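Local coordinates for protein inactive Zymogen C11 Protease (Parabacteroides distasonis, PDB 6MZO) that probably cleaves proteins as a clostripain-like cysteine peptidase of family C11 once activated, and is captured here as the inactive zymogen, at residues 154-159 with 177-182; 229-234 with 301-306; 16-21 with 111-116; 145-150 with 172-177. One frame throughout, in Å; residues are numbered along the deposited sequence.

Contact 1: 154-159 with 177-182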
loop_
_atom_site.group_PDB
_atom_site.type_symbol
_atom_site.label_atom_id
_atom_site.label_comp_id
_atom_site.label_asym_id
_atom_site.label_seq_id
_atom_site.Cartn_x
_atom_site.Cartn_y
_atom_site.Cartn_z
ATOM N N HIS A 154 -2.091 4.412 -15.949
ATOM C CA HIS A 154 -1.858 5.548 -15.109
ATOM C C HIS A 154 -3.041 5.794 -14.204
ATOM O O HIS A 154 -4.150 6.121 -14.663
ATOM C CB HIS A 154 -1.583 6.835 -15.873
ATOM C CG HIS A 154 -1.018 7.883 -14.970
ATOM N ND1 HIS A 154 0.325 7.927 -14.643
ATOM C CD2 HIS A 154 -1.622 8.831 -14.217
ATOM C CE1 HIS A 154 0.527 8.901 -13.771
ATOM N NE2 HIS A 154 -0.635 9.475 -13.515
ATOM N N PHE A 155 -2.785 5.650 -12.914
ATOM C CA PHE A 155 -3.856 5.864 -11.966
ATOM C C PHE A 155 -3.686 7.166 -11.245
ATOM O O PHE A 155 -2.573 7.582 -10.997
ATOM C CB PHE A 155 -3.820 4.748 -10.890
ATOM C CG PHE A 155 -4.073 3.403 -11.468
ATOM C CD1 PHE A 155 -5.356 3.044 -11.799
ATOM C CD2 PHE A 155 -3.025 2.518 -11.679
ATOM C CE1 PHE A 155 -5.646 1.782 -12.382
ATOM C CE2 PHE A 155 -3.298 1.284 -12.233
ATOM C CZ PHE A 155 -4.607 0.918 -12.593
ATOM N N ASP A 156 -4.780 7.801 -10.880
ATOM C CA ASP A 156 -4.622 9.007 -10.022
ATOM C C ASP A 156 -4.116 8.598 -8.656
ATOM O O ASP A 156 -3.379 9.390 -8.006
ATOM C CB ASP A 156 -5.970 9.736 -9.874
ATOM C CG ASP A 156 -6.351 10.512 -11.129
ATOM O OD1 ASP A 156 -5.697 10.395 -12.178
ATOM O OD2 ASP A 156 -7.310 11.300 -11.090
ATOM N N PHE A 157 -4.564 7.453 -8.145
ATOM C CA PHE A 157 -4.010 6.929 -6.905
ATOM C C PHE A 157 -4.011 5.412 -6.898
ATOM O O PHE A 157 -4.823 4.772 -7.608
ATOM C CB PHE A 157 -4.812 7.428 -5.667
ATOM C CG PHE A 157 -6.258 6.906 -5.609
ATOM C CD1 PHE A 157 -6.587 5.707 -5.016
ATOM C CD2 PHE A 157 -7.334 7.631 -6.189
ATOM C CE1 PHE A 157 -7.882 5.213 -4.980
ATOM C CE2 PHE A 157 -8.663 7.103 -6.143
ATOM C CZ PHE A 157 -8.943 5.923 -5.549
ATOM N N ILE A 158 -3.066 4.842 -6.114
ATOM C CA ILE A 158 -3.227 3.433 -5.746
ATOM C C ILE A 158 -3.296 3.427 -4.240
ATOM O O ILE A 158 -2.415 4.033 -3.572
ATOM C CB ILE A 158 -2.059 2.502 -6.211
ATOM C CG1 ILE A 158 -1.964 2.475 -7.747
ATOM C CG2 ILE A 158 -2.262 1.104 -5.607
ATOM C CD1 ILE A 158 -0.597 1.837 -8.290
ATOM N N LEU A 159 -4.356 2.813 -3.714
ATOM C CA LEU A 159 -4.539 2.657 -2.256
ATOM C C LEU A 159 -4.190 1.216 -1.925
ATOM O O LEU A 159 -4.856 0.293 -2.388
ATOM C CB LEU A 159 -5.984 2.990 -1.894
ATOM C CG LEU A 159 -6.379 3.027 -0.408
ATOM C CD1 LEU A 159 -7.854 3.521 -0.288
ATOM C CD2 LEU A 159 -6.322 1.706 0.273
ATOM N N CYS A 177 3.279 4.825 -12.366
ATOM C CA CYS A 177 1.930 4.457 -12.775
ATOM C C CYS A 177 0.824 5.001 -11.874
ATOM O O CYS A 177 -0.358 4.697 -12.100
ATOM C CB CYS A 177 1.794 2.951 -12.885
ATOM S SG CYS A 177 1.976 2.189 -11.291
ATOM N N ALA A 178 1.191 5.827 -10.922
ATOM C CA ALA A 178 0.235 6.431 -10.026
ATOM C C ALA A 178 0.678 7.788 -9.556
ATOM O O ALA A 178 1.774 7.964 -9.195
ATOM C CB ALA A 178 -0.001 5.541 -8.839
ATOM N N ASP A 179 -0.219 8.750 -9.541
ATOM C CA ASP A 179 0.163 10.052 -9.081
ATOM C C ASP A 179 0.426 10.113 -7.582
ATOM O O ASP A 179 1.254 10.836 -7.144
ATOM C CB ASP A 179 -0.862 11.103 -9.475
ATOM C CG ASP A 179 -0.957 11.293 -10.970
ATOM O OD1 ASP A 179 0.025 11.159 -11.667
ATOM O OD2 ASP A 179 -2.041 11.562 -11.434
ATOM N N TYR A 180 -0.341 9.337 -6.827
ATOM C CA TYR A 180 -0.241 9.257 -5.389
ATOM C C TYR A 180 -0.346 7.807 -4.941
ATOM O O TYR A 180 -1.033 7.053 -5.531
ATOM C CB TYR A 180 -1.386 10.044 -4.720
ATOM C CG TYR A 180 -1.272 11.503 -4.967
ATOM C CD1 TYR A 180 -0.490 12.274 -4.187
ATOM C CD2 TYR A 180 -1.896 12.080 -6.022
ATOM C CE1 TYR A 180 -0.340 13.611 -4.444
ATOM C CE2 TYR A 180 -1.753 13.410 -6.296
ATOM C CZ TYR A 180 -0.970 14.172 -5.508
ATOM O OH TYR A 180 -0.828 15.495 -5.785
ATOM N N ILE A 181 0.341 7.488 -3.861
ATOM C CA ILE A 181 0.287 6.178 -3.269
ATOM C C ILE A 181 -0.171 6.365 -1.823
ATOM O O ILE A 181 0.358 7.138 -1.134
ATOM C CB ILE A 181 1.670 5.500 -3.232
ATOM C CG1 ILE A 181 2.248 5.337 -4.623
ATOM C CG2 ILE A 181 1.587 4.155 -2.580
ATOM C CD1 ILE A 181 1.444 4.441 -5.477
ATOM N N ILE A 182 -1.151 5.595 -1.407
ATOM C CA ILE A 182 -1.690 5.657 -0.066
ATOM C C ILE A 182 -1.453 4.320 0.611
ATOM O O ILE A 182 -1.788 3.337 0.048
ATOM C CB ILE A 182 -3.210 5.925 -0.090
ATOM C CG1 ILE A 182 -3.509 7.178 -0.880
ATOM C CG2 ILE A 182 -3.757 6.107 1.303
ATOM C CD1 ILE A 182 -4.963 7.391 -1.162
#

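Contact 2: 229-234 with 301-306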
loop_
_atom_site.group_PDB
_atom_site.type_symbol
_atom_site.label_atom_id
_atom_site.label_comp_id
_atom_site.label_asym_id
_atom_site.label_seq_id
_atom_site.Cartn_x
_atom_site.Cartn_y
_atom_site.Cartn_z
ATOM N N VAL A 229 0.718 9.243 2.763
ATOM C CA VAL A 229 0.414 9.470 1.363
ATOM C C VAL A 229 1.646 10.022 0.648
ATOM O O VAL A 229 2.207 11.058 1.095
ATOM C CB VAL A 229 -0.686 10.528 1.207
ATOM C CG1 VAL A 229 -0.992 10.723 -0.275
ATOM C CG2 VAL A 229 -1.955 10.112 1.867
ATOM N N MET A 230 2.047 9.384 -0.441
ATOM C CA MET A 230 3.273 9.795 -1.146
ATOM C C MET A 230 2.905 10.393 -2.484
ATOM O O MET A 230 2.017 9.882 -3.213
ATOM C CB MET A 230 4.242 8.593 -1.321
ATOM C CG MET A 230 5.170 8.322 -0.150
ATOM S SD MET A 230 4.324 8.040 1.399
ATOM C CE MET A 230 3.458 6.513 0.970
ATOM N N LYS A 231 3.595 11.500 -2.829
ATOM C CA LYS A 231 3.381 12.195 -4.087
ATOM C C LYS A 231 4.448 11.702 -5.089
ATOM O O LYS A 231 5.655 12.028 -4.990
ATOM C CB LYS A 231 3.471 13.748 -3.873
ATOM C CG LYS A 231 3.102 14.579 -5.131
ATOM C CD LYS A 231 3.015 16.044 -4.659
ATOM C CE LYS A 231 2.763 16.973 -5.841
ATOM N NZ LYS A 231 4.060 17.200 -6.485
ATOM N N SER A 232 4.009 10.907 -6.072
ATOM C CA SER A 232 4.968 10.175 -6.892
ATOM C C SER A 232 5.939 11.031 -7.679
ATOM O O SER A 232 7.122 10.622 -7.857
ATOM C CB SER A 232 4.229 9.213 -7.867
ATOM O OG SER A 232 3.474 8.278 -7.117
ATOM N N ASP A 233 5.512 12.213 -8.145
ATOM C CA ASP A 233 6.518 12.971 -8.906
ATOM C C ASP A 233 7.605 13.645 -8.052
ATOM O O ASP A 233 8.436 14.389 -8.588
ATOM C CB ASP A 233 5.824 14.006 -9.807
ATOM C CG ASP A 233 5.029 15.041 -9.046
ATOM O OD1 ASP A 233 5.148 15.193 -7.831
ATOM O OD2 ASP A 233 4.269 15.793 -9.744
ATOM N N GLU A 234 7.651 13.311 -6.756
ATOM C CA GLU A 234 8.711 13.806 -5.862
ATOM C C GLU A 234 9.687 12.664 -5.570
ATOM O O GLU A 234 10.734 12.862 -4.998
ATOM C CB GLU A 234 8.148 14.322 -4.560
ATOM C CG GLU A 234 7.115 15.424 -4.766
ATOM C CD GLU A 234 7.725 16.776 -5.142
ATOM O OE1 GLU A 234 8.967 16.914 -5.174
ATOM O OE2 GLU A 234 6.905 17.720 -5.305
ATOM N N ALA A 301 7.852 14.712 -0.581
ATOM C CA ALA A 301 7.381 13.386 -1.025
ATOM C C ALA A 301 6.301 12.814 -0.155
ATOM O O ALA A 301 5.322 12.251 -0.691
ATOM C CB ALA A 301 8.518 12.408 -1.098
ATOM N N VAL A 302 6.408 13.004 1.155
ATOM C CA VAL A 302 5.407 12.430 2.054
ATOM C C VAL A 302 4.434 13.600 2.396
ATOM O O VAL A 302 4.734 14.447 3.298
ATOM C CB VAL A 302 6.033 11.818 3.256
ATOM C CG1 VAL A 302 4.913 11.234 4.189
ATOM C CG2 VAL A 302 7.011 10.650 2.873
ATOM N N ILE A 303 3.320 13.708 1.674
ATOM C CA ILE A 303 2.518 14.913 1.757
ATOM C C ILE A 303 1.540 14.892 2.900
ATOM O O ILE A 303 1.067 15.972 3.307
ATOM C CB ILE A 303 1.753 15.249 0.433
ATOM C CG1 ILE A 303 0.757 14.117 0.095
ATOM C CG2 ILE A 303 2.807 15.519 -0.647
ATOM C CD1 ILE A 303 -0.287 14.619 -0.946
ATOM N N TYR A 304 1.268 13.686 3.431
ATOM C CA TYR A 304 0.450 13.547 4.628
ATOM C C TYR A 304 0.925 12.324 5.341
ATOM O O TYR A 304 1.208 11.303 4.686
ATOM C CB TYR A 304 -1.038 13.427 4.260
ATOM C CG TYR A 304 -1.893 13.216 5.505
ATOM C CD1 TYR A 304 -2.360 14.287 6.254
ATOM C CD2 TYR A 304 -2.129 11.915 5.968
ATOM C CE1 TYR A 304 -3.111 14.069 7.381
ATOM C CE2 TYR A 304 -2.894 11.653 7.124
ATOM C CZ TYR A 304 -3.336 12.743 7.837
ATOM O OH TYR A 304 -4.131 12.606 8.970
ATOM N N LYS A 305 1.025 12.393 6.678
ATOM C CA LYS A 305 1.296 11.203 7.483
ATOM C C LYS A 305 0.628 11.353 8.837
ATOM O O LYS A 305 0.425 12.477 9.356
ATOM C CB LYS A 305 2.768 10.956 7.643
ATOM C CG LYS A 305 3.464 12.021 8.554
ATOM C CD LYS A 305 4.926 11.602 8.828
ATOM C CE LYS A 305 5.546 12.616 9.799
ATOM N NZ LYS A 305 5.631 13.887 9.104
ATOM N N ALA A 306 0.218 10.241 9.411
ATOM C CA ALA A 306 -0.349 10.290 10.735
ATOM C C ALA A 306 -0.121 8.971 11.426
ATOM O O ALA A 306 -0.111 7.907 10.808
ATOM C CB ALA A 306 -1.837 10.626 10.698
#

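Contact 3: 16-21 with 111-116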
loop_
_atom_site.group_PDB
_atom_site.type_symbol
_atom_site.label_atom_id
_atom_site.label_comp_id
_atom_site.label_asym_id
_atom_site.label_seq_id
_atom_site.Cartn_x
_atom_site.Cartn_y
_atom_site.Cartn_z
ATOM N N LEU A 16 -11.538 0.686 -9.348
ATOM C CA LEU A 16 -11.572 -0.760 -9.166
ATOM C C LEU A 16 -11.018 -1.056 -7.770
ATOM O O LEU A 16 -9.926 -0.587 -7.429
ATOM C CB LEU A 16 -10.699 -1.481 -10.234
ATOM C CG LEU A 16 -10.430 -2.967 -9.873
ATOM C CD1 LEU A 16 -11.768 -3.727 -9.968
ATOM C CD2 LEU A 16 -9.378 -3.476 -10.900
ATOM N N ILE A 17 -11.840 -1.772 -6.995
ATOM C CA ILE A 17 -11.360 -2.317 -5.695
ATOM C C ILE A 17 -11.219 -3.824 -5.895
ATOM O O ILE A 17 -12.207 -4.537 -6.170
ATOM C CB ILE A 17 -12.347 -1.954 -4.549
ATOM C CG1 ILE A 17 -12.654 -0.444 -4.503
ATOM C CG2 ILE A 17 -11.747 -2.583 -3.215
ATOM C CD1 ILE A 17 -13.512 -0.029 -3.235
ATOM N N TYR A 18 -9.974 -4.295 -5.738
ATOM C CA TYR A 18 -9.614 -5.663 -6.074
ATOM C C TYR A 18 -9.207 -6.405 -4.813
ATOM O O TYR A 18 -8.212 -6.014 -4.159
ATOM C CB TYR A 18 -8.437 -5.639 -7.062
ATOM C CG TYR A 18 -8.005 -6.952 -7.636
ATOM C CD1 TYR A 18 -7.166 -7.784 -6.924
ATOM C CD2 TYR A 18 -8.409 -7.319 -8.898
ATOM C CE1 TYR A 18 -6.725 -9.025 -7.447
ATOM C CE2 TYR A 18 -7.999 -8.512 -9.449
ATOM C CZ TYR A 18 -7.149 -9.381 -8.705
ATOM O OH TYR A 18 -6.718 -10.566 -9.283
ATOM N N PHE A 19 -10.045 -7.376 -4.424
ATOM C CA PHE A 19 -9.780 -8.160 -3.216
ATOM C C PHE A 19 -9.118 -9.455 -3.584
ATOM O O PHE A 19 -9.781 -10.370 -4.089
ATOM C CB PHE A 19 -11.090 -8.436 -2.456
ATOM C CG PHE A 19 -11.730 -7.228 -1.833
ATOM C CD1 PHE A 19 -11.367 -6.861 -0.554
ATOM C CD2 PHE A 19 -12.719 -6.447 -2.491
ATOM C CE1 PHE A 19 -11.923 -5.774 0.035
ATOM C CE2 PHE A 19 -13.291 -5.351 -1.900
ATOM C CZ PHE A 19 -12.897 -4.976 -0.613
ATOM N N ALA A 20 -7.836 -9.561 -3.268
ATOM C CA ALA A 20 -7.173 -10.829 -3.460
ATOM C C ALA A 20 -7.460 -11.570 -2.158
ATOM O O ALA A 20 -6.795 -11.337 -1.159
ATOM C CB ALA A 20 -5.702 -10.627 -3.691
ATOM N N GLY A 21 -8.513 -12.364 -2.154
ATOM C CA GLY A 21 -8.944 -13.095 -0.980
ATOM C C GLY A 21 -8.592 -14.564 -1.158
ATOM O O GLY A 21 -7.438 -14.878 -1.464
ATOM N N LEU A 111 -7.161 2.790 -8.130
ATOM C CA LEU A 111 -7.029 1.379 -7.872
ATOM C C LEU A 111 -6.892 1.182 -6.343
ATOM O O LEU A 111 -6.062 1.891 -5.777
ATOM C CB LEU A 111 -5.784 0.810 -8.628
ATOM C CG LEU A 111 -5.642 -0.698 -8.394
ATOM C CD1 LEU A 111 -6.753 -1.608 -8.967
ATOM C CD2 LEU A 111 -4.254 -1.051 -9.068
ATOM N N VAL A 112 -7.723 0.300 -5.782
ATOM C CA VAL A 112 -7.588 -0.135 -4.348
ATOM C C VAL A 112 -7.218 -1.607 -4.423
ATOM O O VAL A 112 -7.924 -2.396 -5.076
ATOM C CB VAL A 112 -8.858 -0.008 -3.602
ATOM C CG1 VAL A 112 -8.688 -0.516 -2.171
ATOM C CG2 VAL A 112 -9.334 1.480 -3.632
ATOM N N LEU A 113 -6.083 -1.968 -3.817
ATOM C CA LEU A 113 -5.632 -3.396 -3.844
ATOM C C LEU A 113 -5.661 -3.850 -2.436
ATOM O O LEU A 113 -5.005 -3.230 -1.559
ATOM C CB LEU A 113 -4.229 -3.518 -4.380
ATOM C CG LEU A 113 -4.015 -3.106 -5.805
ATOM C CD1 LEU A 113 -2.490 -3.342 -6.166
ATOM C CD2 LEU A 113 -4.953 -3.905 -6.649
ATOM N N TRP A 114 -6.485 -4.820 -2.151
ATOM C CA TRP A 114 -6.635 -5.305 -0.807
ATOM C C TRP A 114 -5.956 -6.660 -0.708
ATOM O O TRP A 114 -6.293 -7.586 -1.491
ATOM C CB TRP A 114 -8.129 -5.478 -0.469
ATOM C CG TRP A 114 -8.448 -5.820 0.963
ATOM C CD1 TRP A 114 -8.817 -4.948 1.960
ATOM C CD2 TRP A 114 -8.467 -7.123 1.553
ATOM N NE1 TRP A 114 -9.038 -5.634 3.116
ATOM C CE2 TRP A 114 -8.826 -6.962 2.897
ATOM C CE3 TRP A 114 -8.185 -8.385 1.075
ATOM C CZ2 TRP A 114 -8.920 -8.033 3.765
ATOM C CZ3 TRP A 114 -8.291 -9.468 1.944
ATOM C CH2 TRP A 114 -8.651 -9.270 3.264
ATOM N N SER A 115 -5.050 -6.765 0.250
ATOM C CA SER A 115 -4.288 -8.027 0.368
ATOM C C SER A 115 -3.651 -7.971 1.732
ATOM O O SER A 115 -2.678 -7.259 1.896
ATOM C CB SER A 115 -3.219 -8.100 -0.722
ATOM O OG SER A 115 -2.514 -9.357 -0.706
ATOM N N HIS A 116 -4.197 -8.655 2.716
ATOM C CA HIS A 116 -3.518 -8.726 4.003
ATOM C C HIS A 116 -2.674 -10.007 4.170
ATOM O O HIS A 116 -3.180 -11.116 4.074
ATOM C CB HIS A 116 -4.541 -8.576 5.113
ATOM C CG HIS A 116 -5.206 -7.235 5.117
ATOM N ND1 HIS A 116 -5.938 -6.766 6.185
ATOM C CD2 HIS A 116 -5.261 -6.269 4.168
ATOM C CE1 HIS A 116 -6.408 -5.561 5.897
ATOM N NE2 HIS A 116 -5.994 -5.232 4.687
#

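Contact 4: 145-150 with 172-177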
loop_
_atom_site.group_PDB
_atom_site.type_symbol
_atom_site.label_atom_id
_atom_site.label_comp_id
_atom_site.label_asym_id
_atom_site.label_seq_id
_atom_site.Cartn_x
_atom_site.Cartn_y
_atom_site.Cartn_z
ATOM N N ASP A 145 7.122 -7.719 -9.817
ATOM C CA ASP A 145 6.139 -8.211 -10.790
ATOM C C ASP A 145 4.939 -7.292 -10.796
ATOM O O ASP A 145 4.418 -6.946 -11.876
ATOM C CB ASP A 145 5.685 -9.624 -10.470
ATOM C CG ASP A 145 6.754 -10.635 -10.753
ATOM O OD1 ASP A 145 7.666 -10.310 -11.554
ATOM O OD2 ASP A 145 6.685 -11.740 -10.168
ATOM N N LEU A 146 4.514 -6.866 -9.609
ATOM C CA LEU A 146 3.348 -5.986 -9.548
ATOM C C LEU A 146 3.594 -4.618 -10.229
ATOM O O LEU A 146 2.727 -4.111 -10.954
ATOM C CB LEU A 146 2.876 -5.791 -8.100
ATOM C CG LEU A 146 1.561 -5.014 -7.873
ATOM C CD1 LEU A 146 0.390 -5.658 -8.600
ATOM C CD2 LEU A 146 1.270 -4.899 -6.410
ATOM N N ALA A 147 4.752 -4.017 -9.987
ATOM C CA ALA A 147 5.049 -2.723 -10.553
ATOM C C ALA A 147 5.196 -2.894 -12.047
ATOM O O ALA A 147 4.771 -2.028 -12.818
ATOM C CB ALA A 147 6.335 -2.165 -9.921
ATOM N N SER A 148 5.811 -4.014 -12.463
ATOM C CA SER A 148 5.944 -4.216 -13.882
ATOM C C SER A 148 4.557 -4.330 -14.534
ATOM O O SER A 148 4.297 -3.728 -15.583
ATOM C CB SER A 148 6.830 -5.454 -14.177
ATOM O OG SER A 148 6.875 -5.639 -15.568
ATOM N N ALA A 149 3.666 -5.069 -13.889
ATOM C CA ALA A 149 2.339 -5.330 -14.453
ATOM C C ALA A 149 1.545 -4.033 -14.554
ATOM O O ALA A 149 0.862 -3.829 -15.567
ATOM C CB ALA A 149 1.599 -6.334 -13.606
ATOM N N LEU A 150 1.693 -3.151 -13.560
ATOM C CA LEU A 150 0.880 -1.918 -13.522
ATOM C C LEU A 150 1.564 -0.775 -14.260
ATOM O O LEU A 150 0.944 0.260 -14.510
ATOM C CB LEU A 150 0.570 -1.499 -12.059
ATOM C CG LEU A 150 -0.282 -2.473 -11.241
ATOM C CD1 LEU A 150 -0.661 -1.866 -9.832
ATOM C CD2 LEU A 150 -1.531 -2.795 -12.090
ATOM N N TYR A 172 8.778 4.165 -4.684
ATOM C CA TYR A 172 9.638 4.414 -5.826
ATOM C C TYR A 172 9.226 3.524 -7.003
ATOM O O TYR A 172 9.141 3.989 -8.183
ATOM C CB TYR A 172 11.106 4.142 -5.470
ATOM C CG TYR A 172 12.085 4.575 -6.521
ATOM C CD1 TYR A 172 12.281 5.925 -6.786
ATOM C CD2 TYR A 172 12.902 3.658 -7.150
ATOM C CE1 TYR A 172 13.264 6.326 -7.708
ATOM C CE2 TYR A 172 13.896 4.045 -8.143
ATOM C CZ TYR A 172 14.051 5.408 -8.342
ATOM O OH TYR A 172 14.995 5.747 -9.248
ATOM N N ALA A 173 8.952 2.261 -6.705
ATOM C CA ALA A 173 8.635 1.289 -7.807
ATOM C C ALA A 173 7.372 1.694 -8.557
ATOM O O ALA A 173 7.292 1.410 -9.791
ATOM C CB ALA A 173 8.457 -0.123 -7.259
ATOM N N PHE A 174 6.419 2.266 -7.839
ATOM C CA PHE A 174 5.126 2.611 -8.476
ATOM C C PHE A 174 5.027 4.045 -8.909
ATOM O O PHE A 174 3.924 4.486 -9.292
ATOM C CB PHE A 174 3.935 2.253 -7.549
ATOM C CG PHE A 174 3.779 0.750 -7.382
ATOM C CD1 PHE A 174 4.510 0.058 -6.388
ATOM C CD2 PHE A 174 2.987 0.027 -8.243
ATOM C CE1 PHE A 174 4.429 -1.316 -6.263
ATOM C CE2 PHE A 174 2.894 -1.354 -8.141
ATOM C CZ PHE A 174 3.638 -2.038 -7.149
ATOM N N ARG A 175 6.133 4.793 -8.873
ATOM C CA ARG A 175 6.056 6.257 -9.115
ATOM C C ARG A 175 5.566 6.595 -10.516
ATOM O O ARG A 175 5.023 7.676 -10.713
ATOM C CB ARG A 175 7.430 6.913 -8.881
ATOM C CG ARG A 175 8.491 6.520 -9.910
ATOM C CD ARG A 175 9.861 7.003 -9.362
ATOM N NE ARG A 175 10.910 6.893 -10.340
ATOM C CZ ARG A 175 11.459 5.740 -10.738
ATOM N NH1 ARG A 175 11.023 4.616 -10.207
ATOM N NH2 ARG A 175 12.397 5.678 -11.683
ATOM N N GLY A 176 5.818 5.698 -11.448
ATOM C CA GLY A 176 5.435 5.939 -12.830
ATOM C C GLY A 176 3.999 5.616 -13.180
ATOM O O GLY A 176 3.526 6.132 -14.243
ATOM N N CYS A 177 3.279 4.825 -12.366
ATOM C CA CYS A 177 1.930 4.457 -12.775
ATOM C C CYS A 177 0.824 5.001 -11.874
ATOM O O CYS A 177 -0.358 4.697 -12.100
ATOM C CB CYS A 177 1.794 2.951 -12.885
ATOM S SG CYS A 177 1.976 2.189 -11.291
#

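Contact 1: 154-159 with 177-182
The imidazole of His-154 has the carbonyl O of Cys-177 over one face and a carboxylate oxygen at its rim, where NE2 donates to OD1 of Asp-179 at 2.6 Å. OD1 lies in the imidazole plane, yet the nitrogen meets the carboxylate from above, with the two planes 55° apart and the N-H...O angle a bent 141°. With CG anti to the backbone N (chi1 -166°), the His-154 ring swings across to segment 177-182. Tyr-180 turns its ring edge to the carbonyl O of Asp-156. Asp-156 and Asp-179 lie side by side, OD1 and OD2 3.9 Å apart, a like-charge approach probably eased by Arg-13, which pairs with the other oxygen of Asp-156. An asparagine in place of Asp-179 would probably leave His-154 without a charged mate and weaken the hold on its ring. Along the rest of the contact the backbones run parallel: Phe-155 N reaches Cys-177 O at 2.7 Å, and Ile-158 N and O bond to Tyr-180 O and Ile-182 N. Ile-158 lays CD1 against CB of Ala-178 at 3.8 Å. Helix 168-173 connects the two strands in a beta-alpha-beta unit; strand 109-115 continues the sheet beside Phe-157 and Leu-159, and helix 209-220 covers the face carrying Phe-157, Leu-159, Tyr-180 and Ile-182.

Contact 2: 229-234 with 301-306
Val-229 and Ile-303 set their branches obliquely against each other, CG1 of the valine 3.8 Å from CG1 of the isoleucine. Ile-303 has CG1 wedged between its backbone N and carbonyl carbon (chi1 62°), which turns CG2 toward Lys-231; there the two side chains meet at about a right angle, CB of Lys-231 3.7 Å from CG2 of Ile-303. On the other face Met-230 and Val-302 lie alongside one another, SD 4.0 Å from CG2. These antiparallel strands slip by one residue: Val-229 pairs with Tyr-304 but Met-230 with Val-302, a beta bulge that takes up Ile-303. Three backbone bonds hold it, from Val-229 N to Tyr-304 O, from Ile-303 N to Val-229 O and, at 2.8 Å, from Lys-231 N to Ala-301 O. Beyond Ile-303 the lysine chain runs on, and NZ bridges OD1 of Asp-233 (2.7 Å) and OE2 of Glu-234 (3.1 Å). A leucine in place of Lys-231 would probably leave both carboxylates without their shared cation and their side chains freer to turn. The chemistry is thus divided: oily branches join the sheet's outermost strand to its neighbour, while a salt-bridge network ties the end of strand 226-231 to its own turn.

Contact 3: 16-21 with 111-116
Leu-16 to Ala-20 and Leu-111 to Ser-115 run parallel, their strand axes 4.8 Å apart at 12°, with the hydrogen bonds alternating from one strand to the other. Leu-16 O takes the N-H of Val-112 at 2.9 Å, Val-112 O that of Tyr-18, Tyr-18 O that of Trp-114, and Trp-114 O that of Ala-20. The first three are nearly straight; the last stretches to 3.1 Å, where the first segment is already leaving its strand.

Side chains pair off by face. Ile-17 and Val-112 lie alongside each other, CG2 to CG1 3.8 Å. Further on, Phe-19 carries CG beside its backbone N (chi1 -68°), which brings CD1 over one face of the Trp-114 indole, 3.5 Å from CG, the phenyl plane inclined at 49° to the five-membered ring. The imidazole of His-116 lies over the opposite face of the same indole, and Ala-20 O sits at its edge. On the reverse of the sheet, Leu-16 and Leu-111 bring CD2 and CD1 to 3.8 Å, while CB of Tyr-18 touches CD2 of Leu-113 at 3.9 Å. Helix 26-43 covers the face of Ile-17 and Phe-19, and helix 90-103 that of Leu-16 and Tyr-18, which is the layered alpha-beta-alpha build expected of clan CD peptidases.

Polar ends find mates beyond the two strands: the Tyr-18 hydroxyl bonds to Ser-87 O, Trp-114 NE1 to Asn-191 O. Held at NE1 and flanked on both faces, the indole is probably kept from turning; backbone bonds join the strands, and largely apolar side chains pack both faces.

Contact 4: 145-150 with 172-177
Phe-174 pushes its ring against helix 143-150, and here the packing is tight. CB of Ala-147 stands over one face, 4.0 Å from the ring centroid and 18° off its normal, a CH-pi contact. Leu-146 meets the ring edge instead: its CG lies 3.7 Å from CZ, the two side chains crossing at about a right angle. Leu-150 adds CD1, 4.0 Å from CE2, at a slant. The ring reaches the helix because CG of Phe-174 lies beside its own backbone N, anti to the carbonyl carbon (chi1 -68°); CE2 comes within 3.5 Å of CA of Ala-147, a fit that a small residue in the helix allows. Beside it the methyl groups of Ala-147 and Ala-173 meet at 4.0 Å. At the end of the helix, CB of Cys-177 presses on Leu-150 O at 3.3 Å, and its SG comes up to CB of Leu-150.

The other side is looser. Ser-148, on the side of the helix turned from this interface, is exposed, and so is Gly-176. Arg-175 turns back on its own segment: the guanidinium lies over the ring of Tyr-172, with NH1 donating to Tyr-172 O at 2.8 Å, while Asp-236 and Glu-351 take its charge.

Ile-158 and an edge-to-face partner, Phe-160, both from strand 155-162, also touch Phe-174. Helix 143-150 and the turn that follows helix 168-173 meet almost wholly through carbon and sulfur, by shape fit and dispersion rather than directional bonds, and the charged chemistry is kept to the far side of the turn.

Starting at the N terminus, contact 3 closes first: 111-116 returns beside 16-21 after a long excursion through helices 26-43 and 90-103 and the three strands that build one flank of the sheet. Contacts 4 and 1 then open in turn, at 145-150 and 154-159, and close in the same order, so their loops cross instead of nesting; Cys-177 belongs to both. Contact 2 follows in series, bringing 301-306 back to 229-234 after 66 residues, more than half of them helical. Contacts 3, 1 and 2 lie on one mixed sheet, with strand 109-115 bonded to 155-162 and 178-183 to 226-231, while contact 4 packs a helix and a turn over its middle.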